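Local coordinates for protein chitin deacetylase 1 (Bombyx mori, PDB 5ZNT) that hydrolyses the N-acetamido groups of N-acetylglucosamine residues in chitin, giving chitosan and acetate, as a zinc-dependent deacetylase of the carbohydrate esterase 4 family, at residues A[336-347]-A[356-367]; A[97-105]-A[122-131]. All coordinates share one frame; numbering follows the deposited sequence.

Contact 1. Residues A[336-347]-A[356-367]; sequences ACWVPHSCKLTS and NLQTCLRCPVNY. With NAG (2-acetamido-2-deoxy-beta-D-glucopyranose), chain B; NAG (2-acetamido-2-deoxy-beta-D-glucopyranose), chain C.
Two disulfides tie segment 336-347 to segment 356-367. Cys337 SG bonds Cys360 SG at 2.1 Å (chi3 -80°) just before strand 341-345. Cys343, inside that strand, is joined to Cys363 with a similar twist about the S-S bond (chi3 -82°).

Backbone hydrogen bonds pair the antiparallel strands. Cys343 and Leu357 form a hydrogen-bonded pair, with Leu357 N to Cys343 O at 2.7 Å. His341 and Thr359 form another; its bond from His341 N is weak. Farther on, Tyr367 N donates to Thr346 O at 2.9 Å.

Polar side chains add two links. His341 ND1 reaches Leu361 O at 2.8 Å, but it approaches from above the carbonyl plane. Lys344 folds back at chi3 (-52°) and chi4, and its NZ meets a lone pair of Asn356 OD1 at 3.2 Å.

Apolar packing centres on Leu345. Its CD1 lies 3.8 Å from Pro364 CG and also touches Leu357 CB, while its CB rests on Tyr367 CB. The Tyr367 ring itself stacks with His80.

Two sugars lie against Trp338, Pro340 and Gln358. O3 of the chain C NAG donates to Trp338 O at 3.1 Å, and the acetamide methyl of the chain B NAG packs on Gln358. This glycan is linked to Asn84.

The whole is a disulfide-braced beta hairpin, with a glycan lying against it.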
loop_
_atom_site.group_PDB
_atom_site.type_symbol
_atom_site.label_atom_id
_atom_site.label_comp_id
_atom_site.label_asym_id
_atom_site.label_seq_id
_atom_site.Cartn_x
_atom_site.Cartn_y
_atom_site.Cartn_z
ATOM N N ALA A 336 10.168 -20.581 -6.078
ATOM C CA ALA A 336 11.458 -20.784 -5.423
ATOM C C ALA A 336 11.606 -22.196 -4.873
ATOM O O ALA A 336 12.729 -22.703 -4.766
ATOM C CB ALA A 336 11.652 -19.764 -4.294
ATOM N N CYS A 337 10.508 -22.826 -4.470
ATOM C CA CYS A 337 10.541 -24.218 -4.050
ATOM C C CYS A 337 9.211 -24.843 -4.432
ATOM O O CYS A 337 8.175 -24.172 -4.409
ATOM C CB CYS A 337 10.805 -24.371 -2.535
ATOM S SG CYS A 337 9.456 -23.827 -1.401
ATOM N N TRP A 338 9.248 -26.130 -4.789
ATOM C CA TRP A 338 8.059 -26.798 -5.308
ATOM C C TRP A 338 7.088 -27.175 -4.199
ATOM O O TRP A 338 5.872 -27.045 -4.368
ATOM C CB TRP A 338 8.457 -28.049 -6.100
ATOM C CG TRP A 338 9.111 -27.747 -7.421
ATOM C CD1 TRP A 338 10.416 -27.990 -7.774
ATOM C CD2 TRP A 338 8.493 -27.134 -8.562
ATOM N NE1 TRP A 338 10.640 -27.567 -9.066
ATOM C CE2 TRP A 338 9.480 -27.037 -9.570
ATOM C CE3 TRP A 338 7.199 -26.654 -8.827
ATOM C CZ2 TRP A 338 9.212 -26.491 -10.824
ATOM C CZ3 TRP A 338 6.934 -26.110 -10.070
ATOM C CH2 TRP A 338 7.936 -26.033 -11.056
ATOM N N VAL A 339 7.591 -27.668 -3.076
ATOM C CA VAL A 339 6.765 -28.042 -1.937
ATOM C C VAL A 339 7.298 -27.315 -0.710
ATOM O O VAL A 339 8.321 -27.701 -0.139
ATOM C CB VAL A 339 6.748 -29.565 -1.717
ATOM C CG1 VAL A 339 5.643 -29.940 -0.717
ATOM C CG2 VAL A 339 6.563 -30.287 -3.047
ATOM N N PRO A 340 6.648 -26.231 -0.296
ATOM C CA PRO A 340 7.111 -25.501 0.890
ATOM C C PRO A 340 6.946 -26.324 2.153
ATOM O O PRO A 340 6.053 -27.168 2.265
ATOM C CB PRO A 340 6.207 -24.262 0.921
ATOM C CG PRO A 340 5.714 -24.115 -0.500
ATOM C CD PRO A 340 5.571 -25.524 -1.006
ATOM N N HIS A 341 7.822 -26.059 3.118
ATOM C CA HIS A 341 7.650 -26.638 4.441
ATOM C C HIS A 341 6.424 -26.033 5.112
ATOM O O HIS A 341 6.145 -24.833 4.984
ATOM C CB HIS A 341 8.898 -26.400 5.295
ATOM C CG HIS A 341 10.130 -27.052 4.748
ATOM N ND1 HIS A 341 11.180 -26.337 4.212
ATOM C CD2 HIS A 341 10.470 -28.358 4.632
ATOM C CE1 HIS A 341 12.118 -27.172 3.799
ATOM N NE2 HIS A 341 11.710 -28.404 4.038
ATOM N N SER A 342 5.689 -26.873 5.824
ATOM C CA SER A 342 4.556 -26.446 6.632
ATOM C C SER A 342 4.960 -26.569 8.102
ATOM O O SER A 342 4.970 -27.665 8.661
ATOM C CB SER A 342 3.321 -27.288 6.324
ATOM O OG SER A 342 2.221 -26.824 7.095
ATOM N N CYS A 343 5.283 -25.443 8.739
ATOM C CA CYS A 343 5.821 -25.451 10.096
ATOM C C CYS A 343 4.713 -25.199 11.112
ATOM O O CYS A 343 4.074 -24.146 11.083
ATOM C CB CYS A 343 6.925 -24.392 10.227
ATOM S SG CYS A 343 8.139 -24.483 8.914
ATOM N N LYS A 344 4.484 -26.139 12.003
ATOM C CA LYS A 344 3.514 -26.009 13.069
ATOM C C LYS A 344 4.264 -25.436 14.275
ATOM O O LYS A 344 5.010 -26.095 14.839
ATOM C CB LYS A 344 2.796 -27.308 13.368
ATOM C CG LYS A 344 1.828 -27.150 14.517
ATOM C CD LYS A 344 0.817 -28.286 14.829
ATOM C CE LYS A 344 -0.003 -28.744 13.654
ATOM N NZ LYS A 344 -1.121 -27.871 13.262
ATOM N N LEU A 345 4.009 -24.198 14.655
ATOM C CA LEU A 345 4.870 -23.530 15.606
ATOM C C LEU A 345 4.070 -22.998 16.775
ATOM O O LEU A 345 2.878 -22.682 16.655
ATOM C CB LEU A 345 5.646 -22.392 14.917
ATOM C CG LEU A 345 6.485 -22.790 13.700
ATOM C CD1 LEU A 345 6.923 -21.517 12.909
ATOM C CD2 LEU A 345 7.702 -23.591 14.141
ATOM N N THR A 346 4.748 -22.908 17.913
ATOM C CA THR A 346 4.221 -22.278 19.104
ATOM C C THR A 346 5.225 -21.246 19.593
ATOM O O THR A 346 6.401 -21.255 19.219
ATOM C CB THR A 346 3.933 -23.312 20.212
ATOM O OG1 THR A 346 5.149 -23.996 20.588
ATOM C CG2 THR A 346 2.866 -24.346 19.736
ATOM N N SER A 347 4.766 -20.390 20.486
ATOM C CA SER A 347 5.623 -19.414 21.128
ATOM C C SER A 347 4.939 -18.979 22.398
ATOM O O SER A 347 3.718 -18.789 22.412
ATOM C CB SER A 347 5.869 -18.180 20.258
ATOM O OG SER A 347 6.419 -17.148 21.065
ATOM N N ASN A 356 0.438 -22.490 11.877
ATOM C CA ASN A 356 1.143 -23.046 10.736
ATOM C C ASN A 356 1.781 -21.919 9.940
ATOM O O ASN A 356 1.107 -20.955 9.557
ATOM C CB ASN A 356 0.190 -23.825 9.824
ATOM C CG ASN A 356 -0.264 -25.126 10.434
ATOM O OD1 ASN A 356 0.266 -25.570 11.457
ATOM N ND2 ASN A 356 -1.252 -25.750 9.812
ATOM N N LEU A 357 3.066 -22.056 9.664
ATOM C CA LEU A 357 3.796 -21.087 8.870
ATOM C C LEU A 357 4.417 -21.844 7.714
ATOM O O LEU A 357 5.203 -22.774 7.936
ATOM C CB LEU A 357 4.865 -20.390 9.714
ATOM C CG LEU A 357 5.549 -19.185 9.077
ATOM C CD1 LEU A 357 6.012 -18.232 10.192
ATOM C CD2 LEU A 357 6.743 -19.618 8.236
ATOM N N GLN A 358 4.065 -21.471 6.491
ATOM C CA GLN A 358 4.640 -22.121 5.323
ATOM C C GLN A 358 5.787 -21.266 4.782
ATOM O O GLN A 358 5.685 -20.035 4.719
ATOM C CB GLN A 358 3.573 -22.365 4.252
ATOM C CG GLN A 358 2.345 -23.138 4.735
ATOM C CD GLN A 358 1.394 -22.246 5.536
ATOM O OE1 GLN A 358 1.447 -21.015 5.431
ATOM N NE2 GLN A 358 0.542 -22.862 6.359
ATOM N N THR A 359 6.892 -21.925 4.429
ATOM C CA THR A 359 8.100 -21.254 3.973
ATOM C C THR A 359 8.953 -22.257 3.204
ATOM O O THR A 359 8.921 -23.461 3.485
ATOM C CB THR A 359 8.896 -20.673 5.151
ATOM O OG1 THR A 359 10.113 -20.083 4.685
ATOM C CG2 THR A 359 9.251 -21.766 6.172
ATOM N N CYS A 360 9.744 -21.746 2.259
ATOM C CA CYS A 360 10.731 -22.596 1.599
ATOM C C CYS A 360 11.929 -22.861 2.492
ATOM O O CYS A 360 12.712 -23.775 2.207
ATOM C CB CYS A 360 11.203 -21.958 0.290
ATOM S SG CYS A 360 9.930 -21.878 -0.968
ATOM N N LEU A 361 12.097 -22.071 3.545
ATOM C CA LEU A 361 13.167 -22.301 4.501
ATOM C C LEU A 361 12.827 -23.483 5.404
ATOM O O LEU A 361 11.663 -23.869 5.545
ATOM C CB LEU A 361 13.393 -21.061 5.368
ATOM C CG LEU A 361 14.330 -19.955 4.916
ATOM C CD1 LEU A 361 13.773 -19.252 3.682
ATOM C CD2 LEU A 361 14.498 -18.986 6.096
ATOM N N ARG A 362 13.864 -24.059 6.028
ATOM C CA ARG A 362 13.625 -25.003 7.115
ATOM C C ARG A 362 12.877 -24.305 8.246
ATOM O O ARG A 362 12.999 -23.095 8.448
ATOM C CB ARG A 362 14.943 -25.573 7.658
ATOM C CG ARG A 362 15.880 -24.467 8.077
ATOM C CD ARG A 362 16.756 -24.733 9.320
ATOM N NE ARG A 362 17.659 -23.585 9.493
ATOM C CZ ARG A 362 17.846 -22.915 10.627
ATOM N NH1 ARG A 362 17.230 -23.281 11.748
ATOM N NH2 ARG A 362 18.670 -21.877 10.640
ATOM N N CYS A 363 12.104 -25.083 9.000
ATOM C CA CYS A 363 11.285 -24.501 10.047
ATOM C C CYS A 363 12.177 -23.911 11.140
ATOM O O CYS A 363 13.194 -24.506 11.490
ATOM C CB CYS A 363 10.360 -25.559 10.639
ATOM S SG CYS A 363 9.211 -26.170 9.395
ATOM N N PRO A 364 11.821 -22.758 11.694
ATOM C CA PRO A 364 12.552 -22.221 12.846
ATOM C C PRO A 364 12.129 -22.972 14.104
ATOM O O PRO A 364 11.156 -23.724 14.091
ATOM C CB PRO A 364 12.096 -20.757 12.878
ATOM C CG PRO A 364 10.608 -20.870 12.439
ATOM C CD PRO A 364 10.611 -21.970 11.370
ATOM N N VAL A 365 12.842 -22.742 15.217
ATOM C CA VAL A 365 12.510 -23.492 16.436
ATOM C C VAL A 365 11.321 -22.913 17.196
ATOM O O VAL A 365 10.720 -23.618 18.018
ATOM C CB VAL A 365 13.709 -23.616 17.405
ATOM C CG1 VAL A 365 14.920 -24.273 16.695
ATOM C CG2 VAL A 365 14.093 -22.307 18.011
ATOM N N ASN A 366 10.961 -21.659 16.929
ATOM C CA ASN A 366 9.986 -20.875 17.679
ATOM C C ASN A 366 9.073 -20.164 16.677
ATOM O O ASN A 366 9.518 -19.804 15.586
ATOM C CB ASN A 366 10.791 -19.860 18.553
ATOM C CG ASN A 366 9.956 -19.103 19.534
ATOM O OD1 ASN A 366 9.096 -19.661 20.210
ATOM N ND2 ASN A 366 10.198 -17.795 19.620
ATOM N N TYR A 367 7.814 -19.932 17.034
ATOM C CA TYR A 367 6.949 -19.105 16.181
ATOM C C TYR A 367 7.378 -17.631 16.233
ATOM O O TYR A 367 7.379 -17.037 17.319
ATOM C CB TYR A 367 5.497 -19.231 16.620
ATOM C CG TYR A 367 4.569 -18.419 15.772
ATOM C CD1 TYR A 367 4.457 -18.665 14.406
ATOM C CD2 TYR A 367 3.797 -17.426 16.332
ATOM C CE1 TYR A 367 3.602 -17.923 13.616
ATOM C CE2 TYR A 367 2.921 -16.688 15.553
ATOM C CZ TYR A 367 2.843 -16.935 14.210
ATOM O OH TYR A 367 1.991 -16.175 13.452
HETATM C C1 NAG B . 1.429 -21.679 0.770
HETATM C C2 NAG B . 0.441 -22.779 0.437
HETATM C C3 NAG B . 1.050 -23.709 -0.611
HETATM C C4 NAG B . 1.560 -22.914 -1.813
HETATM C C5 NAG B . 2.405 -21.727 -1.359
HETATM C C6 NAG B . 2.774 -20.788 -2.484
HETATM C C7 NAG B . -0.884 -23.104 2.492
HETATM C C8 NAG B . -1.225 -24.068 3.590
HETATM N N2 NAG B . 0.019 -23.533 1.606
HETATM O O3 NAG B . 0.051 -24.648 -0.987
HETATM O O4 NAG B . 2.511 -23.668 -2.553
HETATM O O5 NAG B . 1.705 -20.956 -0.379
HETATM O O6 NAG B . 1.614 -20.363 -3.188
HETATM O O7 NAG B . -1.384 -21.970 2.430
HETATM C C1 NAG C . 2.034 -24.612 -3.505
HETATM C C2 NAG C . 2.996 -24.565 -4.710
HETATM C C3 NAG C . 2.791 -25.760 -5.648
HETATM C C4 NAG C . 2.651 -27.073 -4.890
HETATM C C5 NAG C . 1.664 -26.921 -3.743
HETATM C C6 NAG C . 1.591 -28.146 -2.863
HETATM C C7 NAG C . 3.808 -22.464 -5.669
HETATM C C8 NAG C . 3.448 -21.217 -6.430
HETATM N N2 NAG C . 2.812 -23.322 -5.441
HETATM O O3 NAG C . 3.926 -25.847 -6.507
HETATM O O4 NAG C . 2.201 -28.090 -5.779
HETATM O O5 NAG C . 2.099 -25.850 -2.905
HETATM O O6 NAG C . 0.418 -28.896 -3.142
HETATM O O7 NAG C . 4.948 -22.680 -5.271
HETATM O O HOH W 1 7.628 -24.189 17.782
HETATM O O HOH W 2 8.206 -15.900 19.641
#

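Contact 2. Residues A[97-105]-A[122-131]. With ZN (zinc ion), chain D.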
loop_
_atom_site.group_PDB
_atom_site.type_symbol
_atom_site.label_atom_id
_atom_site.label_comp_id
_atom_site.label_asym_id
_atom_site.label_seq_id
_atom_site.Cartn_x
_atom_site.Cartn_y
_atom_site.Cartn_z
ATOM N N GLU A 97 4.622 -5.696 -5.064
ATOM C CA GLU A 97 5.382 -5.127 -3.965
ATOM C C GLU A 97 4.897 -5.708 -2.646
ATOM O O GLU A 97 3.693 -5.864 -2.440
ATOM C CB GLU A 97 5.244 -3.602 -3.943
ATOM C CG GLU A 97 5.930 -2.979 -2.727
ATOM C CD GLU A 97 5.970 -1.452 -2.757
ATOM O OE1 GLU A 97 5.517 -0.858 -3.761
ATOM O OE2 GLU A 97 6.480 -0.859 -1.771
ATOM N N ILE A 98 5.838 -6.028 -1.756
ATOM C CA ILE A 98 5.515 -6.502 -0.412
ATOM C C ILE A 98 5.874 -5.395 0.562
ATOM O O ILE A 98 7.012 -4.922 0.562
ATOM C CB ILE A 98 6.272 -7.791 -0.058
ATOM C CG1 ILE A 98 5.929 -8.893 -1.048
ATOM C CG2 ILE A 98 5.944 -8.219 1.400
ATOM C CD1 ILE A 98 4.440 -9.266 -1.097
ATOM N N ALA A 99 4.908 -4.981 1.384
ATOM C CA ALA A 99 5.105 -3.952 2.404
ATOM C C ALA A 99 4.617 -4.508 3.737
ATOM O O ALA A 99 4.039 -5.598 3.788
ATOM C CB ALA A 99 4.344 -2.652 2.047
ATOM N N VAL A 100 4.843 -3.778 4.845
ATOM C CA VAL A 100 4.541 -4.338 6.168
ATOM C C VAL A 100 3.288 -3.703 6.741
ATOM O O VAL A 100 3.016 -2.506 6.553
ATOM C CB VAL A 100 5.713 -4.220 7.162
ATOM C CG1 VAL A 100 6.989 -4.851 6.577
ATOM C CG2 VAL A 100 5.953 -2.779 7.609
ATOM N N HIS A 101 2.539 -4.519 7.479
ATOM C CA HIS A 101 1.279 -4.171 8.111
ATOM C C HIS A 101 1.276 -4.676 9.560
ATOM O O HIS A 101 0.220 -5.001 10.109
ATOM C CB HIS A 101 0.123 -4.764 7.304
ATOM C CG HIS A 101 -1.242 -4.253 7.666
ATOM N ND1 HIS A 101 -1.518 -2.918 7.872
ATOM C CD2 HIS A 101 -2.428 -4.906 7.798
ATOM C CE1 HIS A 101 -2.808 -2.772 8.134
ATOM N NE2 HIS A 101 -3.382 -3.965 8.102
ATOM N N SER A 102 2.472 -4.794 10.158
ATOM C CA SER A 102 2.763 -5.143 11.556
ATOM C C SER A 102 2.793 -6.655 11.834
ATOM O O SER A 102 2.295 -7.467 11.048
ATOM C CB SER A 102 1.793 -4.475 12.542
ATOM O OG SER A 102 0.644 -5.269 12.728
ATOM N N ILE A 103 3.394 -7.025 12.962
ATOM C CA ILE A 103 3.407 -8.421 13.408
ATOM C C ILE A 103 2.070 -8.801 14.032
ATOM O O ILE A 103 1.447 -9.798 13.648
ATOM C CB ILE A 103 4.561 -8.641 14.405
ATOM C CG1 ILE A 103 5.907 -8.573 13.670
ATOM C CG2 ILE A 103 4.350 -9.991 15.177
ATOM C CD1 ILE A 103 7.138 -8.689 14.603
ATOM N N THR A 104 1.596 -8.011 14.991
ATOM C CA THR A 104 0.449 -8.427 15.790
ATOM C C THR A 104 -0.898 -7.997 15.222
ATOM O O THR A 104 -1.908 -8.626 15.557
ATOM C CB THR A 104 0.529 -7.875 17.226
ATOM O OG1 THR A 104 0.276 -6.465 17.207
ATOM C CG2 THR A 104 1.905 -8.137 17.858
ATOM N N HIS A 105 -0.952 -6.943 14.407
ATOM C CA HIS A 105 -2.235 -6.346 14.006
ATOM C C HIS A 105 -3.127 -6.104 15.233
ATOM O O HIS A 105 -4.342 -6.325 15.203
ATOM C CB HIS A 105 -2.954 -7.216 12.967
ATOM C CG HIS A 105 -3.845 -6.443 12.041
ATOM N ND1 HIS A 105 -5.115 -6.024 12.394
ATOM C CD2 HIS A 105 -3.650 -6.017 10.768
ATOM C CE1 HIS A 105 -5.667 -5.391 11.372
ATOM N NE2 HIS A 105 -4.789 -5.355 10.382
ATOM N N LYS A 122 9.310 -2.531 16.850
ATOM C CA LYS A 122 9.104 -3.972 17.018
ATOM C C LYS A 122 8.014 -4.480 16.090
ATOM O O LYS A 122 8.146 -5.562 15.513
ATOM C CB LYS A 122 8.763 -4.305 18.467
ATOM C CG LYS A 122 9.962 -4.127 19.414
ATOM C CD LYS A 122 9.521 -4.271 20.866
ATOM C CE LYS A 122 10.215 -5.426 21.544
ATOM N NZ LYS A 122 9.617 -5.690 22.883
ATOM N N GLU A 123 6.938 -3.708 15.927
ATOM C CA GLU A 123 5.839 -4.116 15.054
ATOM C C GLU A 123 6.249 -4.078 13.587
ATOM O O GLU A 123 5.976 -5.016 12.843
ATOM C CB GLU A 123 4.617 -3.219 15.275
ATOM C CG GLU A 123 3.876 -3.478 16.605
ATOM C CD GLU A 123 3.006 -4.728 16.532
ATOM O OE1 GLU A 123 3.073 -5.445 15.517
ATOM O OE2 GLU A 123 2.239 -4.992 17.474
ATOM N N MET A 124 6.888 -2.988 13.143
ATOM C CA MET A 124 7.068 -2.783 11.704
ATOM C C MET A 124 8.434 -3.263 11.228
ATOM O O MET A 124 8.524 -3.997 10.237
ATOM C CB MET A 124 6.848 -1.297 11.352
ATOM C CG MET A 124 5.395 -0.828 11.662
ATOM S SD MET A 124 4.188 -1.909 10.861
ATOM C CE MET A 124 2.701 -1.008 11.277
ATOM N N ALA A 125 9.513 -2.853 11.905
ATOM C CA ALA A 125 10.820 -3.389 11.535
ATOM C C ALA A 125 10.889 -4.886 11.815
ATOM O O ALA A 125 11.535 -5.625 11.067
ATOM C CB ALA A 125 11.941 -2.655 12.274
ATOM N N GLY A 126 10.233 -5.344 12.884
ATOM C CA GLY A 126 10.148 -6.774 13.131
ATOM C C GLY A 126 9.457 -7.517 12.007
ATOM O O GLY A 126 9.928 -8.561 11.555
ATOM N N MET A 127 8.327 -6.981 11.526
ATOM C CA MET A 127 7.630 -7.643 10.429
ATOM C C MET A 127 8.496 -7.665 9.176
ATOM O O MET A 127 8.493 -8.656 8.433
ATOM C CB MET A 127 6.291 -6.953 10.134
ATOM C CG MET A 127 5.489 -7.603 8.999
ATOM S SD MET A 127 5.216 -9.402 9.255
ATOM C CE MET A 127 4.397 -9.881 7.729
ATOM N N ARG A 128 9.250 -6.587 8.924
ATOM C CA ARG A 128 10.200 -6.616 7.805
ATOM C C ARG A 128 11.217 -7.748 7.962
ATOM O O ARG A 128 11.572 -8.422 6.983
ATOM C CB ARG A 128 10.916 -5.265 7.671
ATOM C CG ARG A 128 11.963 -5.231 6.510
ATOM C CD ARG A 128 12.576 -3.813 6.332
ATOM N NE ARG A 128 13.228 -3.374 7.558
ATOM C CZ ARG A 128 13.632 -2.128 7.778
ATOM N NH1 ARG A 128 13.453 -1.203 6.848
ATOM N NH2 ARG A 128 14.214 -1.810 8.927
ATOM N N VAL A 129 11.706 -7.970 9.181
ATOM C CA VAL A 129 12.655 -9.069 9.404
ATOM C C VAL A 129 12.008 -10.417 9.085
ATOM O O VAL A 129 12.612 -11.278 8.429
ATOM C CB VAL A 129 13.172 -9.027 10.855
ATOM C CG1 VAL A 129 13.770 -10.388 11.282
ATOM C CG2 VAL A 129 14.187 -7.889 11.040
ATOM N N ILE A 130 10.775 -10.626 9.552
ATOM C CA ILE A 130 10.075 -11.882 9.283
ATOM C C ILE A 130 9.962 -12.125 7.787
ATOM O O ILE A 130 10.278 -13.218 7.282
ATOM C CB ILE A 130 8.687 -11.873 9.954
ATOM C CG1 ILE A 130 8.835 -11.723 11.472
ATOM C CG2 ILE A 130 7.907 -13.160 9.606
ATOM C CD1 ILE A 130 7.482 -11.637 12.211
ATOM N N ILE A 131 9.504 -11.112 7.048
ATOM C CA ILE A 131 9.322 -11.268 5.604
ATOM C C ILE A 131 10.645 -11.570 4.923
ATOM O O ILE A 131 10.743 -12.503 4.112
ATOM C CB ILE A 131 8.694 -10.009 4.993
ATOM C CG1 ILE A 131 7.254 -9.822 5.508
ATOM C CG2 ILE A 131 8.712 -10.108 3.465
ATOM C CD1 ILE A 131 6.682 -8.439 5.144
HETATM ZN ZN ZN D . -5.340 -4.664 8.483
HETATM O O HOH W 3 -6.130 -3.182 6.917
HETATM O O HOH W 4 -5.972 -2.577 9.229
HETATM O O HOH W 5 -7.396 -5.264 8.667
#
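Glu123 of helix 117-134 reaches into the loop 101-105, which follows strand 97-100. Its CB lies 4.1 Å from Ser102 CB. CG stands beside the backbone N (chi1 -73°), and a bend at chi2 (-78°) turns the carboxylate to the loop. OE1 takes Thr104 N at 3.0 Å in a nearly straight bond (174°), on its syn lone pair. It also receives a weak bond from Ile103 N. OE2 accepts from Thr104 OG1 at an unusually short, uncertain 2.5 Å.

Apolar side chains fill the rest. Ile103 lays CG1 against Ile130 CD1 at 3.7 Å. Val100 CB meets Met127 CG, and its CG2 touches Met124 SD. Earlier in the strand, Ile98 CG2 packs on Ile131 CD1 at 3.8 Å.

His101 and His105 point away from the helix. Each binds the zinc ion through NE2, and Asp46 and three waters complete the site. Ser102 OG links the two ends of the turn, donating to His101 O and accepting from His105 N.

Glu123 does not touch the metal; it grips Ile103 and Thr104, between the two zinc ligands in sequence, which probably helps set their spacing. Their backbone N-H groups, chiefly that of Thr104, would help stabilise its buried charge.

How the contacts relate
Contact 2 belongs to the core of the deacetylase domain, where a strand of the parallel sheet and its following loop meet helix 117-134. Contact 1 is more peripheral and only partly buried. Its centre lies about 17 Å from that of contact 2, and the two do not touch. The same helix connects them: its later turns carry Lys133 and Phe134, which meet Leu361 and Pro364 of the hairpin. Helix 85-93 also borders both. Their chemistry follows their place. The hairpin relies on disulfides and strand pairing beside a glycan, whereas the core contact combines close apolar packing with a buried carboxylate that holds the loop bearing two zinc ligands.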